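Local coordinates for sulfatase (Bacteroides fragilis CAG:558, PDB 6USS), which binds calcium and probably hydrolyses aryl sulfate esters as a gut bacterial arylsulfatase of the alkaline phosphatase clan, here as a catalytic-site mutant, at residues Leu462-Ile465 / Pro466-Ile469; Leu486-Asp489 / Leu490-Leu494. The protein carries 1 engineered substitution. All coordinates share one frame; numbering follows the deposited sequence.

Contact 1 (Leu462-Ile465 / Pro466-Ile469); sequences LFNI and PQDI
A turn formed by Asn464, Ile465, Pro466, Gln467 and Asp468 bends the chain sharply where strand 460-464 ends, an outermost strand of the four-stranded antiparallel sheet in the C-terminal part of this sulfatase. The contact is local, and backbone bonds hold it together. Asn464 O sits inside the bend and takes two weak hydrogen bonds, one from Gln467 N and one from Asp468 N, the latter short at 2.7 Å but strongly bent. A better-angled bond joins Asp468 N to Ile465 O at 3.1 Å; its donor stands above the carbonyl plane, so the approach misses the lone pairs. The amide of Asp468 is thus shared between two successive carbonyls.

The side-chain amides of Asn464 and Gln467 lie stacked, their planes 22° apart, with Asn464 CG 3.8 Å from Gln467 CD. In Asn464 chi1 (-162°) puts CG beside the carbonyl carbon, and OD1 then reaches Gln467 N, from which it accepts a weak bond at 3.3 Å; OD1 also rests 3.4 Å from Pro466 CD. Ile465 and the Pro466 ring cross at about a right angle, Ile465 CB 3.5 Å from Pro466 CD.

Asp468 turns back along the strand. Its OD2 lies 3.6 Å from Phe463 CD1, approaching the ring obliquely, and accepts from a water that in turn accepts from Asn464 N. The carboxylate also receives the amides of Lys472 and Asn473, which fix it against the next piece of loop. Backbone bonds from Phe463 to Lys450 and from Ile465 to Asp448 join the segment to strand 449-454 and the loop before it, while Ile465 and Ile469 both pack on Arg357 of strand 357-363 in the large mixed sheet.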
ATOM      1  N   LEU A 462     -34.738  15.523  26.293  1.00 24.12           N
ATOM      2  CA  LEU A 462     -35.078  14.109  26.321  1.00 20.34           C
ATOM      3  C   LEU A 462     -36.182  13.878  25.305  1.00 21.59           C
ATOM      4  O   LEU A 462     -37.227  14.533  25.367  1.00 24.20           O
ATOM      5  CB  LEU A 462     -35.517  13.681  27.722  1.00 21.60           C
ATOM      6  CG  LEU A 462     -35.964  12.221  27.870  1.00 17.46           C
ATOM      7  CD1 LEU A 462     -34.781  11.323  27.722  1.00 18.73           C
ATOM      8  CD2 LEU A 462     -36.615  11.980  29.207  1.00 19.36           C
ATOM      9  N   PHE A 463     -35.951  12.975  24.359  1.00 20.52           N
ATOM     10  CA  PHE A 463     -36.944  12.695  23.332  1.00 21.87           C
ATOM     11  C   PHE A 463     -37.259  11.211  23.300  1.00 21.40           C
ATOM     12  O   PHE A 463     -36.370  10.368  23.463  1.00 24.89           O
ATOM     13  CB  PHE A 463     -36.480  13.139  21.936  1.00 22.36           C
ATOM     14  CG  PHE A 463     -36.171  14.619  21.826  1.00 23.62           C
ATOM     15  CD1 PHE A 463     -37.190  15.549  21.680  1.00 25.53           C
ATOM     16  CD2 PHE A 463     -34.858  15.071  21.852  1.00 23.93           C
ATOM     17  CE1 PHE A 463     -36.903  16.906  21.577  1.00 26.10           C
ATOM     18  CE2 PHE A 463     -34.562  16.423  21.742  1.00 23.27           C
ATOM     19  CZ  PHE A 463     -35.581  17.342  21.608  1.00 22.73           C
ATOM     20  N   ASN A 464     -38.530  10.908  23.087  1.00 19.11           N
ATOM     21  CA  ASN A 464     -38.978   9.562  22.758  1.00 23.01           C
ATOM     22  C   ASN A 464     -38.947   9.447  21.243  1.00 21.00           C
ATOM     23  O   ASN A 464     -39.883   9.868  20.564  1.00 19.74           O
ATOM     24  CB  ASN A 464     -40.381   9.301  23.293  1.00 23.47           C
ATOM     25  CG  ASN A 464     -40.698   7.827  23.364  1.00 25.87           C
ATOM     26  OD1 ASN A 464     -40.816   7.151  22.339  1.00 27.37           O
ATOM     27  ND2 ASN A 464     -40.821   7.313  24.577  1.00 26.68           N
ATOM     28  N   ILE A 465     -37.864   8.868  20.714  1.00 23.43           N
ATOM     29  CA  ILE A 465     -37.665   8.846  19.263  1.00 20.29           C
ATOM     30  C   ILE A 465     -38.794   8.124  18.530  1.00 22.11           C
ATOM     31  O   ILE A 465     -39.331   8.690  17.568  1.00 23.80           O
ATOM     32  CB  ILE A 465     -36.270   8.291  18.931  1.00 24.19           C
ATOM     33  CG1 ILE A 465     -35.173   9.208  19.521  1.00 20.62           C
ATOM     34  CG2 ILE A 465     -36.101   8.104  17.424  1.00 17.08           C
ATOM     35  CD1 ILE A 465     -35.130  10.613  18.956  1.00 13.81           C
ATOM     36  N   PRO A 466     -39.219   6.918  18.931  1.00 22.45           N
ATOM     37  CA  PRO A 466     -40.306   6.266  18.173  1.00 20.04           C
ATOM     38  C   PRO A 466     -41.633   7.017  18.239  1.00 24.98           C
ATOM     39  O   PRO A 466     -42.472   6.859  17.345  1.00 25.13           O
ATOM     40  CB  PRO A 466     -40.409   4.878  18.826  1.00 21.61           C
ATOM     41  CG  PRO A 466     -39.083   4.673  19.497  1.00 23.62           C
ATOM     42  CD  PRO A 466     -38.692   6.030  19.983  1.00 21.31           C
ATOM     43  N   GLN A 467     -41.851   7.835  19.267  1.00 27.51           N
ATOM     44  CA  GLN A 467     -43.047   8.665  19.340  1.00 25.14           C
ATOM     45  C   GLN A 467     -42.863  10.059  18.764  1.00 22.84           C
ATOM     46  O   GLN A 467     -43.862  10.736  18.493  1.00 26.83           O
ATOM     47  CB  GLN A 467     -43.504   8.830  20.791  1.00 30.53           C
ATOM     48  CG  GLN A 467     -44.221   7.632  21.357  1.00 46.48           C
ATOM     49  CD  GLN A 467     -44.433   7.779  22.853  1.00 58.50           C
ATOM     50  OE1 GLN A 467     -44.663   8.896  23.351  1.00 58.04           O
ATOM     51  NE2 GLN A 467     -44.331   6.665  23.586  1.00 45.17           N
ATOM     52  N   ASP A 468     -41.628  10.520  18.588  1.00 19.25           N
ATOM     53  CA  ASP A 468     -41.373  11.907  18.223  1.00 19.99           C
ATOM     54  C   ASP A 468     -40.175  11.955  17.272  1.00 18.70           C
ATOM     55  O   ASP A 468     -39.085  12.412  17.612  1.00 24.41           O
ATOM     56  CB  ASP A 468     -41.135  12.755  19.473  1.00 15.28           C
ATOM     57  CG  ASP A 468     -40.855  14.196  19.161  1.00 18.00           C
ATOM     58  OD1 ASP A 468     -41.199  14.663  18.050  1.00 23.64           O
ATOM     59  OD2 ASP A 468     -40.273  14.867  20.040  1.00 26.21           O
ATOM     60  N   ILE A 469     -40.384  11.488  16.042  1.00 17.15           N
ATOM     61  CA  ILE A 469     -39.252  11.319  15.138  1.00 24.61           C
ATOM     62  C   ILE A 469     -38.631  12.666  14.799  1.00 23.07           C
ATOM     63  O   ILE A 469     -37.421  12.751  14.557  1.00 21.31           O
ATOM     64  CB  ILE A 469     -39.681  10.538  13.880  1.00 24.36           C
ATOM     65  CG1 ILE A 469     -38.479   9.903  13.201  1.00 22.66           C
ATOM     66  CG2 ILE A 469     -40.437  11.434  12.891  1.00 28.32           C
ATOM     67  CD1 ILE A 469     -38.825   9.311  11.843  1.00 26.77           C
TER
HETATM   68  O   HOH W   1     -40.367  13.436  22.477  1.00 21.65           O

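Contact 2 (Leu486-Asp489 / Leu490-Leu494); sequences LSKD and LGNYL
Asn492 folds back over the preceding turn of helix 480-496 and meets Lys488, an i to i+4 pair within a regular alpha-helix. From the backbone outward, Asn492 CB lies 3.4 Å from Lys488 O. The next atom, CG, stays close to the same oxygen because it is placed beside the backbone N (chi1 -77°), anti to the carbonyl carbon. At the tip the amide divides: ND2 lies 3.3 Å from Lys488 O, at an angle too poor for a hydrogen bond, and 3.5 Å from both Lys488 CG and CD, whereas OD1 passes CD at 3.7 Å and accepts a hydrogen bond from Arg495 NH2. The lysine chain bends at chi2 and chi3, so that its CG and CD pass obliquely across the amide, and its ammonium group forms a long, weak ion pair with Asp515.

Beneath this pair the helix is held by four nearly straight i to i+4 bonds. Asp489 and Tyr493 face strand 422-427: the aspartate carboxylate bonds to Ser422 and Tyr424, and the Tyr493 ring stacks on that of Tyr424. Leu486 and Leu490 pack onto the antiparallel sheet. One turn on from Asp489, Tyr493 N donates to Asp489 O at 3.2 Å, the longest of the four backbone bonds.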
ATOM      1  N   LEU A 486     -30.039   8.391  32.493  1.00 21.78           N
ATOM      2  CA  LEU A 486     -29.310   8.534  31.238  1.00 20.73           C
ATOM      3  C   LEU A 486     -28.163   9.531  31.359  1.00 22.90           C
ATOM      4  O   LEU A 486     -27.133   9.371  30.695  1.00 26.14           O
ATOM      5  CB  LEU A 486     -30.265   8.930  30.109  1.00 14.32           C
ATOM      6  CG  LEU A 486     -31.269   7.839  29.794  1.00 19.73           C
ATOM      7  CD1 LEU A 486     -32.060   8.258  28.581  1.00 25.42           C
ATOM      8  CD2 LEU A 486     -30.569   6.498  29.558  1.00 20.68           C
ATOM      9  N   SER A 487     -28.319  10.566  32.193  1.00 24.35           N
ATOM     10  CA  SER A 487     -27.177  11.421  32.506  1.00 24.21           C
ATOM     11  C   SER A 487     -26.022  10.607  33.072  1.00 23.38           C
ATOM     12  O   SER A 487     -24.868  10.771  32.655  1.00 26.82           O
ATOM     13  CB  SER A 487     -27.571  12.532  33.489  1.00 23.27           C
ATOM     14  OG  SER A 487     -28.386  13.513  32.870  1.00 24.95           O
ATOM     15  N   LYS A 488     -26.307   9.754  34.051  1.00 23.80           N
ATOM     16  CA  LYS A 488     -25.250   8.958  34.657  1.00 24.94           C
ATOM     17  C   LYS A 488     -24.701   7.942  33.663  1.00 24.64           C
ATOM     18  O   LYS A 488     -23.486   7.716  33.597  1.00 24.95           O
ATOM     19  CB  LYS A 488     -25.797   8.276  35.916  1.00 25.00           C
ATOM     20  CG  LYS A 488     -24.783   7.496  36.757  1.00 31.33           C
ATOM     21  CD  LYS A 488     -23.523   8.322  37.076  1.00 46.12           C
ATOM     22  CE  LYS A 488     -23.565   9.068  38.425  1.00 47.07           C
ATOM     23  NZ  LYS A 488     -22.180   9.318  38.955  1.00 42.73           N
ATOM     24  N   ASP A 489     -25.589   7.323  32.881  1.00 25.78           N
ATOM     25  CA  ASP A 489     -25.174   6.409  31.823  1.00 21.60           C
ATOM     26  C   ASP A 489     -24.130   7.079  30.929  1.00 28.95           C
ATOM     27  O   ASP A 489     -23.022   6.558  30.738  1.00 22.33           O
ATOM     28  CB  ASP A 489     -26.417   5.966  31.024  1.00 22.89           C
ATOM     29  CG  ASP A 489     -26.135   4.836  30.029  1.00 28.22           C
ATOM     30  OD1 ASP A 489     -24.959   4.566  29.743  1.00 32.82           O
ATOM     31  OD2 ASP A 489     -27.096   4.217  29.513  1.00 31.04           O
ATOM     32  N   LEU A 490     -24.459   8.273  30.418  1.00 25.84           N
ATOM     33  CA  LEU A 490     -23.558   9.011  29.535  1.00 21.00           C
ATOM     34  C   LEU A 490     -22.260   9.372  30.251  1.00 19.95           C
ATOM     35  O   LEU A 490     -21.162   9.067  29.769  1.00 20.51           O
ATOM     36  CB  LEU A 490     -24.277  10.268  29.026  1.00 20.31           C
ATOM     37  CG  LEU A 490     -23.783  11.120  27.851  1.00 24.04           C
ATOM     38  CD1 LEU A 490     -23.220  10.261  26.722  1.00 21.89           C
ATOM     39  CD2 LEU A 490     -24.901  12.039  27.323  1.00 16.70           C
ATOM     40  N   GLY A 491     -22.370  10.009  31.417  1.00 19.60           N
ATOM     41  CA  GLY A 491     -21.180  10.462  32.118  1.00 25.43           C
ATOM     42  C   GLY A 491     -20.205   9.338  32.399  1.00 23.90           C
ATOM     43  O   GLY A 491     -18.998   9.474  32.167  1.00 23.10           O
ATOM     44  N   ASN A 492     -20.719   8.203  32.881  1.00 19.61           N
ATOM     45  CA  ASN A 492     -19.847   7.075  33.179  1.00 18.45           C
ATOM     46  C   ASN A 492     -19.108   6.619  31.935  1.00 18.08           C
ATOM     47  O   ASN A 492     -17.890   6.411  31.969  1.00 21.68           O
ATOM     48  CB  ASN A 492     -20.657   5.926  33.761  1.00 22.63           C
ATOM     49  CG  ASN A 492     -21.020   6.153  35.201  1.00 23.19           C
ATOM     50  OD1 ASN A 492     -20.349   6.905  35.919  1.00 27.05           O
ATOM     51  ND2 ASN A 492     -22.099   5.518  35.637  1.00 27.07           N
ATOM     52  N   TYR A 493     -19.831   6.480  30.820  1.00 19.05           N
ATOM     53  CA  TYR A 493     -19.231   6.006  29.579  1.00 19.71           C
ATOM     54  C   TYR A 493     -18.168   6.973  29.061  1.00 21.19           C
ATOM     55  O   TYR A 493     -17.068   6.552  28.675  1.00 21.31           O
ATOM     56  CB  TYR A 493     -20.309   5.778  28.520  1.00 20.37           C
ATOM     57  CG  TYR A 493     -19.720   5.229  27.251  1.00 21.19           C
ATOM     58  CD1 TYR A 493     -19.516   3.865  27.095  1.00 20.48           C
ATOM     59  CD2 TYR A 493     -19.311   6.075  26.233  1.00 18.76           C
ATOM     60  CE1 TYR A 493     -18.954   3.352  25.947  1.00 20.07           C
ATOM     61  CE2 TYR A 493     -18.737   5.571  25.075  1.00 23.38           C
ATOM     62  CZ  TYR A 493     -18.562   4.208  24.939  1.00 25.92           C
ATOM     63  OH  TYR A 493     -18.002   3.698  23.787  1.00 31.03           O
ATOM     64  N   LEU A 494     -18.485   8.271  29.019  1.00 20.42           N
ATOM     65  CA  LEU A 494     -17.506   9.238  28.538  1.00 19.02           C
ATOM     66  C   LEU A 494     -16.221   9.137  29.340  1.00 21.33           C
ATOM     67  O   LEU A 494     -15.128   9.049  28.772  1.00 19.90           O
ATOM     68  CB  LEU A 494     -18.074  10.655  28.613  1.00 20.57           C
ATOM     69  CG  LEU A 494     -19.352  10.912  27.807  1.00 23.86           C
ATOM     70  CD1 LEU A 494     -19.828  12.353  28.001  1.00 15.28           C
ATOM     71  CD2 LEU A 494     -19.163  10.595  26.325  1.00 19.68           C
TER

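In the fold
Running from the N terminus, the chain first makes contact 1, where the last residues of strand 460-464 run into a turn through residues 465-469. A loop follows and leads into helix 480-496, whose middle and later turns form contact 2 at residues 486-494. The two are in series: each is closed locally, and neither encloses or crosses the other. Their centres are about 20 Å apart, yet they meet where Leu462 CD1 packs 4.2 Å from Leu486 CD1. This leucine pair is one of the places where the edge strand meets the helix, for Leu462 also touches Ile482 and Val483, and Trp449 of the adjoining strand 449-454 touches both leucines, tying helix and antiparallel sheet together.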